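Local coordinates for protein HIRA (Homo sapiens, PDB 5YJE) that cooperates with ASF1A in replication-independent chromatin assembly as a histone chaperone and is required for periodic repression of histone gene transcription during the cell cycle, at residues B[98-109]-B[135-145]; B[128-136]-B[147-157]. All blocks are in the same frame, centred on the assembly; numbering follows the deposited sequence.

Contact 1: residues B[98-109]-B[135-145]; sequences TAAGSCDVVCVA and ISTLHCTGSYV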
loop_
_atom_site.group_PDB
_atom_site.type_symbol
_atom_site.label_atom_id
_atom_site.label_comp_id
_atom_site.label_asym_id
_atom_site.label_seq_id
_atom_site.Cartn_x
_atom_site.Cartn_y
_atom_site.Cartn_z
ATOM N N THR B 98 -19.907 -20.989 2.668
ATOM C CA THR B 98 -18.894 -21.907 2.154
ATOM C C THR B 98 -17.719 -21.894 3.111
ATOM O O THR B 98 -17.701 -21.152 4.090
ATOM C CB THR B 98 -18.460 -21.570 0.698
ATOM O OG1 THR B 98 -17.503 -22.534 0.248
ATOM C CG2 THR B 98 -17.799 -20.183 0.564
ATOM N N ALA B 99 -16.713 -22.706 2.804
ATOM C CA ALA B 99 -15.595 -22.868 3.716
ATOM C C ALA B 99 -14.382 -23.356 2.939
ATOM O O ALA B 99 -14.506 -23.911 1.848
ATOM C CB ALA B 99 -15.952 -23.839 4.852
ATOM N N ALA B 100 -13.200 -23.134 3.514
ATOM C CA ALA B 100 -11.949 -23.650 2.962
ATOM C C ALA B 100 -10.974 -23.824 4.117
ATOM O O ALA B 100 -11.235 -23.383 5.238
ATOM C CB ALA B 100 -11.381 -22.727 1.872
ATOM N N GLY B 101 -9.853 -24.482 3.854
ATOM C CA GLY B 101 -8.908 -24.760 4.918
ATOM C C GLY B 101 -7.608 -25.325 4.393
ATOM O O GLY B 101 -7.544 -25.889 3.296
ATOM N N SER B 102 -6.568 -25.169 5.207
ATOM C CA SER B 102 -5.242 -25.666 4.879
ATOM C C SER B 102 -4.676 -26.394 6.090
ATOM O O SER B 102 -5.399 -26.678 7.046
ATOM C CB SER B 102 -4.316 -24.522 4.461
ATOM O OG SER B 102 -4.110 -23.613 5.539
ATOM N N CYS B 103 -3.379 -26.692 6.069
ATOM C CA CYS B 103 -2.745 -27.208 7.275
ATOM C C CYS B 103 -2.708 -26.180 8.398
ATOM O O CYS B 103 -2.447 -26.551 9.546
ATOM C CB CYS B 103 -1.327 -27.661 6.954
ATOM S SG CYS B 103 -0.292 -26.311 6.274
ATOM N N ASP B 104 -2.961 -24.910 8.106
ATOM C CA ASP B 104 -2.768 -23.841 9.070
ATOM C C ASP B 104 -4.056 -23.173 9.495
ATOM O O ASP B 104 -4.182 -22.779 10.653
ATOM C CB ASP B 104 -1.840 -22.774 8.497
ATOM C CG ASP B 104 -0.427 -23.251 8.375
ATOM O OD1 ASP B 104 -0.051 -24.191 9.107
ATOM O OD2 ASP B 104 0.306 -22.687 7.546
ATOM N N VAL B 105 -5.020 -23.015 8.589
ATOM C CA VAL B 105 -6.226 -22.268 8.904
ATOM C C VAL B 105 -7.440 -23.011 8.382
ATOM O O VAL B 105 -7.354 -23.882 7.522
ATOM C CB VAL B 105 -6.222 -20.830 8.331
ATOM C CG1 VAL B 105 -4.878 -20.147 8.543
ATOM C CG2 VAL B 105 -6.602 -20.847 6.887
ATOM N N VAL B 106 -8.585 -22.647 8.934
ATOM C CA VAL B 106 -9.889 -22.992 8.398
ATOM C C VAL B 106 -10.648 -21.686 8.344
ATOM O O VAL B 106 -10.658 -20.940 9.324
ATOM C CB VAL B 106 -10.633 -24.014 9.286
ATOM C CG1 VAL B 106 -12.075 -24.139 8.853
ATOM C CG2 VAL B 106 -9.943 -25.360 9.274
ATOM N N CYS B 107 -11.271 -21.383 7.226
ATOM C CA CYS B 107 -12.032 -20.151 7.179
ATOM C C CYS B 107 -13.403 -20.435 6.612
ATOM O O CYS B 107 -13.596 -21.397 5.866
ATOM C CB CYS B 107 -11.318 -19.075 6.362
ATOM S SG CYS B 107 -10.802 -19.709 4.815
ATOM N N VAL B 108 -14.360 -19.600 7.004
ATOM C CA VAL B 108 -15.745 -19.761 6.596
ATOM C C VAL B 108 -16.244 -18.414 6.121
ATOM O O VAL B 108 -15.878 -17.368 6.674
ATOM C CB VAL B 108 -16.660 -20.313 7.725
ATOM C CG1 VAL B 108 -16.308 -21.776 8.063
ATOM C CG2 VAL B 108 -16.584 -19.452 8.942
ATOM N N ALA B 109 -17.082 -18.440 5.094
ATOM C CA ALA B 109 -17.785 -17.248 4.664
ATOM C C ALA B 109 -19.271 -17.447 4.920
ATOM O O ALA B 109 -19.827 -18.516 4.629
ATOM C CB ALA B 109 -17.503 -16.919 3.191
ATOM N N ILE B 135 -19.630 -13.534 -0.715
ATOM C CA ILE B 135 -18.638 -14.516 -1.120
ATOM C C ILE B 135 -19.124 -15.299 -2.343
ATOM O O ILE B 135 -20.331 -15.497 -2.561
ATOM C CB ILE B 135 -18.334 -15.478 0.042
ATOM C CG1 ILE B 135 -17.081 -16.314 -0.254
ATOM C CG2 ILE B 135 -19.615 -16.373 0.373
ATOM C CD1 ILE B 135 -15.802 -15.495 -0.389
ATOM N N SER B 136 -18.164 -15.745 -3.149
ATOM C CA SER B 136 -18.389 -16.764 -4.165
ATOM C C SER B 136 -17.550 -18.004 -3.881
ATOM O O SER B 136 -18.109 -19.083 -3.710
ATOM C CB SER B 136 -18.099 -16.207 -5.578
ATOM O OG SER B 136 -18.504 -17.132 -6.585
ATOM N N THR B 137 -16.232 -17.875 -3.772
ATOM C CA THR B 137 -15.382 -18.997 -3.416
ATOM C C THR B 137 -14.277 -18.564 -2.462
ATOM O O THR B 137 -13.869 -17.401 -2.419
ATOM C CB THR B 137 -14.727 -19.657 -4.662
ATOM O OG1 THR B 137 -14.001 -18.662 -5.408
ATOM C CG2 THR B 137 -15.784 -20.359 -5.544
ATOM N N LEU B 138 -13.778 -19.550 -1.727
ATOM C CA LEU B 138 -12.674 -19.417 -0.800
ATOM C C LEU B 138 -11.591 -20.411 -1.167
ATOM O O LEU B 138 -11.878 -21.538 -1.573
ATOM C CB LEU B 138 -13.117 -19.685 0.666
ATOM C CG LEU B 138 -13.935 -18.634 1.406
ATOM C CD1 LEU B 138 -14.327 -19.105 2.835
ATOM C CD2 LEU B 138 -13.162 -17.300 1.456
ATOM N N HIS B 139 -10.342 -19.996 -0.976
ATOM C CA HIS B 139 -9.196 -20.887 -1.064
ATOM C C HIS B 139 -8.253 -20.585 0.092
ATOM O O HIS B 139 -8.174 -19.439 0.551
ATOM C CB HIS B 139 -8.420 -20.722 -2.386
ATOM C CG HIS B 139 -9.259 -20.868 -3.616
ATOM N ND1 HIS B 139 -10.256 -19.975 -3.951
ATOM C CD2 HIS B 139 -9.230 -21.792 -4.609
ATOM C CE1 HIS B 139 -10.820 -20.355 -5.087
ATOM N NE2 HIS B 139 -10.213 -21.452 -5.508
ATOM N N CYS B 140 -7.521 -21.612 0.543
ATOM C CA CYS B 140 -6.396 -21.424 1.454
ATOM C C CYS B 140 -5.193 -22.221 0.988
ATOM O O CYS B 140 -5.316 -23.329 0.466
ATOM C CB CYS B 140 -6.679 -21.847 2.901
ATOM S SG CYS B 140 -8.250 -21.320 3.390
ATOM N N THR B 141 -4.026 -21.626 1.204
ATOM C CA THR B 141 -2.741 -22.273 1.039
ATOM C C THR B 141 -1.917 -21.800 2.216
ATOM O O THR B 141 -1.662 -20.598 2.338
ATOM C CB THR B 141 -2.076 -21.876 -0.285
ATOM O OG1 THR B 141 -2.930 -22.207 -1.384
ATOM C CG2 THR B 141 -0.732 -22.572 -0.457
ATOM N N GLY B 142 -1.525 -22.718 3.087
ATOM C CA GLY B 142 -0.850 -22.273 4.294
ATOM C C GLY B 142 -1.689 -21.243 5.025
ATOM O O GLY B 142 -2.887 -21.430 5.263
ATOM N N SER B 143 -1.075 -20.122 5.358
ATOM C CA SER B 143 -1.752 -19.061 6.093
ATOM C C SER B 143 -2.356 -18.001 5.185
ATOM O O SER B 143 -2.739 -16.928 5.672
ATOM C CB SER B 143 -0.777 -18.415 7.075
ATOM O OG SER B 143 -0.198 -19.411 7.906
ATOM N N TYR B 144 -2.426 -18.260 3.880
ATOM C CA TYR B 144 -3.019 -17.332 2.931
ATOM C C TYR B 144 -4.477 -17.703 2.693
ATOM O O TYR B 144 -4.798 -18.865 2.406
ATOM C CB TYR B 144 -2.232 -17.320 1.618
ATOM C CG TYR B 144 -0.822 -16.755 1.751
ATOM C CD1 TYR B 144 -0.603 -15.382 1.835
ATOM C CD2 TYR B 144 0.288 -17.599 1.791
ATOM C CE1 TYR B 144 0.708 -14.861 1.952
ATOM C CE2 TYR B 144 1.590 -17.088 1.923
ATOM C CZ TYR B 144 1.792 -15.724 1.996
ATOM O OH TYR B 144 3.080 -15.238 2.108
ATOM N N VAL B 145 -5.355 -16.716 2.835
ATOM C CA VAL B 145 -6.780 -16.870 2.603
ATOM C C VAL B 145 -7.152 -15.969 1.446
ATOM O O VAL B 145 -6.815 -14.780 1.446
ATOM C CB VAL B 145 -7.615 -16.526 3.856
ATOM C CG1 VAL B 145 -9.115 -16.611 3.538
ATOM C CG2 VAL B 145 -7.260 -17.474 4.999
HETATM O O HOH W 1 -15.427 -22.101 -1.930
#
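L138 pushes its side chain against both strands of the hairpin formed by 98-101 and 105-109: its CB meets A100 CB at 3.7 Å, and CD1 comes to 3.6 Å from A109 N. With CG beside the backbone N (chi1 -74°) and the chain extended beyond it (chi2 178°), CD1 runs past the backbone of T98 and A99 to arrive at the second strand. Sulfur makes the next apolar cluster. C107 SG and C140 SG lie 3.3 Å apart, close but not bonded as a disulfide; C140 SG also touches A100 CB and V105 CG2, while C107 SG rests on V145 CG1. On the other side of L138, away from the turns, I135 CG1 packs on A109 CB at 3.5 Å, and T98 crosses the isoleucine at about a right angle.

Polar bonds close the turn end. S102 OG gives a short 2.5 Å bond to G142 O, coming 20° off the carbonyl plane, and accepts from D104 N and V105 N in an ST turn and ST motif, so three bonds grip one hydroxyl. G142 sits in the type II' turn T141-Y144; next to it, S143 OG donates weakly to D104 OD2. At the other end, one water bridges T98 OG1 and L138 N.

Two antiparallel sheets thus stack face to face, consistent with adjacent propeller blades: L115 of strand 114-119 meets C107 and L138, while A99 and V106 turn to I62 of strand 60-71.

Contact 2: residues B[128-136]-B[147-157]; sequences PILLPSPIS and ALTAAATLSVW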
loop_
_atom_site.group_PDB
_atom_site.type_symbol
_atom_site.label_atom_id
_atom_site.label_comp_id
_atom_site.label_asym_id
_atom_site.label_seq_id
_atom_site.Cartn_x
_atom_site.Cartn_y
_atom_site.Cartn_z
ATOM N N PRO B 128 -14.415 -10.894 12.509
ATOM C CA PRO B 128 -15.048 -11.161 11.213
ATOM C C PRO B 128 -14.773 -10.011 10.265
ATOM O O PRO B 128 -14.893 -8.835 10.633
ATOM C CB PRO B 128 -16.538 -11.278 11.559
ATOM C CG PRO B 128 -16.569 -11.590 13.015
ATOM C CD PRO B 128 -15.397 -10.873 13.618
ATOM N N ILE B 129 -14.357 -10.369 9.047
ATOM C CA ILE B 129 -13.989 -9.423 8.007
ATOM C C ILE B 129 -15.210 -9.133 7.146
ATOM O O ILE B 129 -15.841 -10.058 6.629
ATOM C CB ILE B 129 -12.840 -9.991 7.165
ATOM C CG1 ILE B 129 -11.555 -9.987 7.980
ATOM C CG2 ILE B 129 -12.707 -9.300 5.778
ATOM C CD1 ILE B 129 -10.451 -10.734 7.287
ATOM N N LEU B 130 -15.557 -7.855 7.002
ATOM C CA LEU B 130 -16.649 -7.467 6.125
ATOM C C LEU B 130 -16.148 -7.453 4.692
ATOM O O LEU B 130 -15.209 -6.714 4.365
ATOM C CB LEU B 130 -17.189 -6.095 6.497
ATOM C CG LEU B 130 -18.440 -5.733 5.688
ATOM C CD1 LEU B 130 -19.585 -6.685 6.014
ATOM C CD2 LEU B 130 -18.851 -4.262 5.889
ATOM N N LEU B 131 -16.743 -8.269 3.855
ATOM C CA LEU B 131 -16.367 -8.318 2.454
ATOM C C LEU B 131 -17.159 -7.276 1.687
ATOM O O LEU B 131 -18.279 -6.930 2.073
ATOM C CB LEU B 131 -16.650 -9.697 1.872
ATOM C CG LEU B 131 -15.888 -10.908 2.415
ATOM C CD1 LEU B 131 -16.521 -12.221 1.883
ATOM C CD2 LEU B 131 -14.408 -10.818 2.048
ATOM N N PRO B 132 -16.590 -6.742 0.604
ATOM C CA PRO B 132 -17.305 -5.695 -0.154
ATOM C C PRO B 132 -18.563 -6.195 -0.856
ATOM O O PRO B 132 -19.429 -5.379 -1.194
ATOM C CB PRO B 132 -16.253 -5.207 -1.155
ATOM C CG PRO B 132 -15.281 -6.378 -1.285
ATOM C CD PRO B 132 -15.224 -6.965 0.098
ATOM N N SER B 133 -18.691 -7.500 -1.069
ATOM C CA SER B 133 -19.878 -8.097 -1.664
ATOM C C SER B 133 -19.922 -9.551 -1.213
ATOM O O SER B 133 -18.974 -10.026 -0.572
ATOM C CB SER B 133 -19.857 -7.966 -3.209
ATOM O OG SER B 133 -18.908 -8.805 -3.815
ATOM N N PRO B 134 -21.018 -10.283 -1.495
ATOM C CA PRO B 134 -21.111 -11.664 -0.978
ATOM C C PRO B 134 -20.019 -12.560 -1.534
ATOM O O PRO B 134 -19.522 -12.369 -2.650
ATOM C CB PRO B 134 -22.500 -12.143 -1.430
ATOM C CG PRO B 134 -23.298 -10.896 -1.614
ATOM C CD PRO B 134 -22.288 -9.849 -2.110
ATOM N N ILE B 135 -19.630 -13.534 -0.715
ATOM C CA ILE B 135 -18.638 -14.516 -1.120
ATOM C C ILE B 135 -19.124 -15.299 -2.343
ATOM O O ILE B 135 -20.331 -15.497 -2.561
ATOM C CB ILE B 135 -18.334 -15.478 0.042
ATOM C CG1 ILE B 135 -17.081 -16.314 -0.254
ATOM C CG2 ILE B 135 -19.615 -16.373 0.373
ATOM C CD1 ILE B 135 -15.802 -15.495 -0.389
ATOM N N SER B 136 -18.164 -15.745 -3.149
ATOM C CA SER B 136 -18.389 -16.764 -4.165
ATOM C C SER B 136 -17.550 -18.004 -3.881
ATOM O O SER B 136 -18.109 -19.083 -3.710
ATOM C CB SER B 136 -18.099 -16.207 -5.578
ATOM O OG SER B 136 -18.504 -17.132 -6.585
ATOM N N ALA B 147 -10.391 -14.717 -1.000
ATOM C CA ALA B 147 -11.825 -14.620 -1.204
ATOM C C ALA B 147 -12.104 -14.004 -2.574
ATOM O O ALA B 147 -11.578 -12.930 -2.898
ATOM C CB ALA B 147 -12.471 -13.790 -0.092
ATOM N N LEU B 148 -12.917 -14.694 -3.373
ATOM C CA LEU B 148 -13.454 -14.180 -4.633
ATOM C C LEU B 148 -14.933 -13.870 -4.427
ATOM O O LEU B 148 -15.709 -14.763 -4.068
ATOM C CB LEU B 148 -13.287 -15.199 -5.768
ATOM C CG LEU B 148 -12.108 -15.159 -6.755
ATOM C CD1 LEU B 148 -10.805 -15.630 -6.141
ATOM C CD2 LEU B 148 -12.424 -16.018 -7.954
ATOM N N THR B 149 -15.327 -12.627 -4.672
ATOM C CA THR B 149 -16.667 -12.168 -4.344
ATOM C C THR B 149 -17.571 -12.120 -5.577
ATOM O O THR B 149 -17.127 -12.190 -6.727
ATOM C CB THR B 149 -16.625 -10.790 -3.667
ATOM O OG1 THR B 149 -16.113 -9.810 -4.583
ATOM C CG2 THR B 149 -15.763 -10.824 -2.414
ATOM N N ALA B 150 -18.879 -12.008 -5.310
ATOM C CA ALA B 150 -19.858 -11.941 -6.394
ATOM C C ALA B 150 -19.539 -10.815 -7.360
ATOM O O ALA B 150 -19.704 -10.966 -8.571
ATOM C CB ALA B 150 -21.275 -11.746 -5.849
ATOM N N ALA B 151 -19.089 -9.680 -6.843
ATOM C CA ALA B 151 -18.746 -8.568 -7.707
ATOM C C ALA B 151 -17.511 -8.866 -8.570
ATOM O O ALA B 151 -17.142 -8.029 -9.398
ATOM C CB ALA B 151 -18.561 -7.311 -6.854
ATOM N N ALA B 152 -16.900 -10.041 -8.389
ATOM C CA ALA B 152 -15.683 -10.443 -9.074
ATOM C C ALA B 152 -14.471 -9.617 -8.625
ATOM O O ALA B 152 -13.641 -9.203 -9.436
ATOM C CB ALA B 152 -15.860 -10.396 -10.592
ATOM N N THR B 153 -14.365 -9.381 -7.326
ATOM C CA THR B 153 -13.129 -8.921 -6.714
ATOM C C THR B 153 -12.433 -10.081 -6.013
ATOM O O THR B 153 -13.055 -11.069 -5.611
ATOM C CB THR B 153 -13.377 -7.795 -5.701
ATOM O OG1 THR B 153 -14.196 -8.297 -4.644
ATOM C CG2 THR B 153 -14.058 -6.608 -6.356
ATOM N N LEU B 154 -11.129 -9.931 -5.849
ATOM C CA LEU B 154 -10.274 -10.980 -5.323
ATOM C C LEU B 154 -9.461 -10.376 -4.193
ATOM O O LEU B 154 -8.915 -9.273 -4.342
ATOM C CB LEU B 154 -9.351 -11.521 -6.436
ATOM C CG LEU B 154 -8.448 -12.737 -6.171
ATOM C CD1 LEU B 154 -8.033 -13.338 -7.512
ATOM C CD2 LEU B 154 -7.220 -12.434 -5.350
ATOM N N SER B 155 -9.384 -11.079 -3.071
ATOM C CA SER B 155 -8.594 -10.618 -1.937
ATOM C C SER B 155 -7.746 -11.759 -1.410
ATOM O O SER B 155 -8.138 -12.931 -1.461
ATOM C CB SER B 155 -9.453 -10.082 -0.794
ATOM O OG SER B 155 -10.152 -8.909 -1.152
ATOM N N VAL B 156 -6.559 -11.414 -0.934
ATOM C CA VAL B 156 -5.669 -12.385 -0.315
ATOM C C VAL B 156 -5.122 -11.755 0.950
ATOM O O VAL B 156 -4.656 -10.610 0.940
ATOM C CB VAL B 156 -4.513 -12.832 -1.236
ATOM C CG1 VAL B 156 -3.650 -13.887 -0.536
ATOM C CG2 VAL B 156 -5.050 -13.364 -2.567
ATOM N N TRP B 157 -5.211 -12.490 2.045
ATOM C CA TRP B 157 -4.659 -12.064 3.312
ATOM C C TRP B 157 -3.684 -13.115 3.800
ATOM O O TRP B 157 -3.907 -14.320 3.629
ATOM C CB TRP B 157 -5.748 -11.845 4.352
ATOM C CG TRP B 157 -6.708 -10.762 4.021
ATOM C CD1 TRP B 157 -6.563 -9.422 4.270
ATOM C CD2 TRP B 157 -7.998 -10.925 3.421
ATOM N NE1 TRP B 157 -7.681 -8.736 3.840
ATOM C CE2 TRP B 157 -8.578 -9.637 3.316
ATOM C CE3 TRP B 157 -8.718 -12.031 2.965
ATOM C CZ2 TRP B 157 -9.840 -9.431 2.770
ATOM C CZ3 TRP B 157 -9.977 -11.829 2.419
ATOM C CH2 TRP B 157 -10.526 -10.542 2.330
#
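T149 and S133 press together where the 147-149 strand runs into its turn: S133 OG sits 3.0 Å from T149 CB, a tight approach, and T149 CG2 lies near S133 O. Held between its own backbone N and carbonyl carbon (chi1 72°), the serine hydroxyl points into the type I turn T149-A152 and accepts from A151 N at 3.2 Å, N-H...O angle 164°. With an alanine in place of S133, A151 N would probably lose this acceptor and a gap would open beside T149 CB. The turn has a second grip, since A150 N donates to P134 O over 2.8 Å, almost in line with the carbonyl. Beyond it S136 N reaches L148 O in the carbonyl plane at 2.8 Å, flanking the antiparallel non-hydrogen-bonded pair I135-T149. L148 is matched by two residues, S136 and T137, which makes a classic beta bulge at the start of strand 135-141, in a blade-like sheet of the TUP1-like enhancer of split domain, a beta-propeller relative in the C-terminal part of HIRA.

W157 takes the apolar end. L131 CD2 comes up to the ring edge, near its plane, 3.9 Å from CH2, and also touches A147 CB, which I135 CD1 meets as well. I129 CG2 approaches CZ2 obliquely at 4.2 Å, and S155 CB lies over one ring face. W157 NE1 bonds to L209 O of the second subunit, and I129 and L130 pair antiparallel with a strand of that chain, carrying the sheet across the interface.

From the N terminus the chain enters the 98-109 hairpin, passes through strands 114-119 and 129-130, and returns at 135-145 to close contact 1 over 25 intervening residues. Contact 2 begins inside that span, at 128-136, and closes only at 147-157, so the two cross and share I135 and S136. Contact 1 ties the sheet that starts at strand 96-101 to the one that starts at strand 135-141; contact 2 fastens the connection between them to the later sheet and leads on to a neighbouring subunit. Their centres are 12 Å apart, and strands 135-141 and 144-149 serve both. V145 O and W157 N, 2.9 Å apart, probably form a hydrogen bond joining them, and L138 CD2 packs on A147 CB.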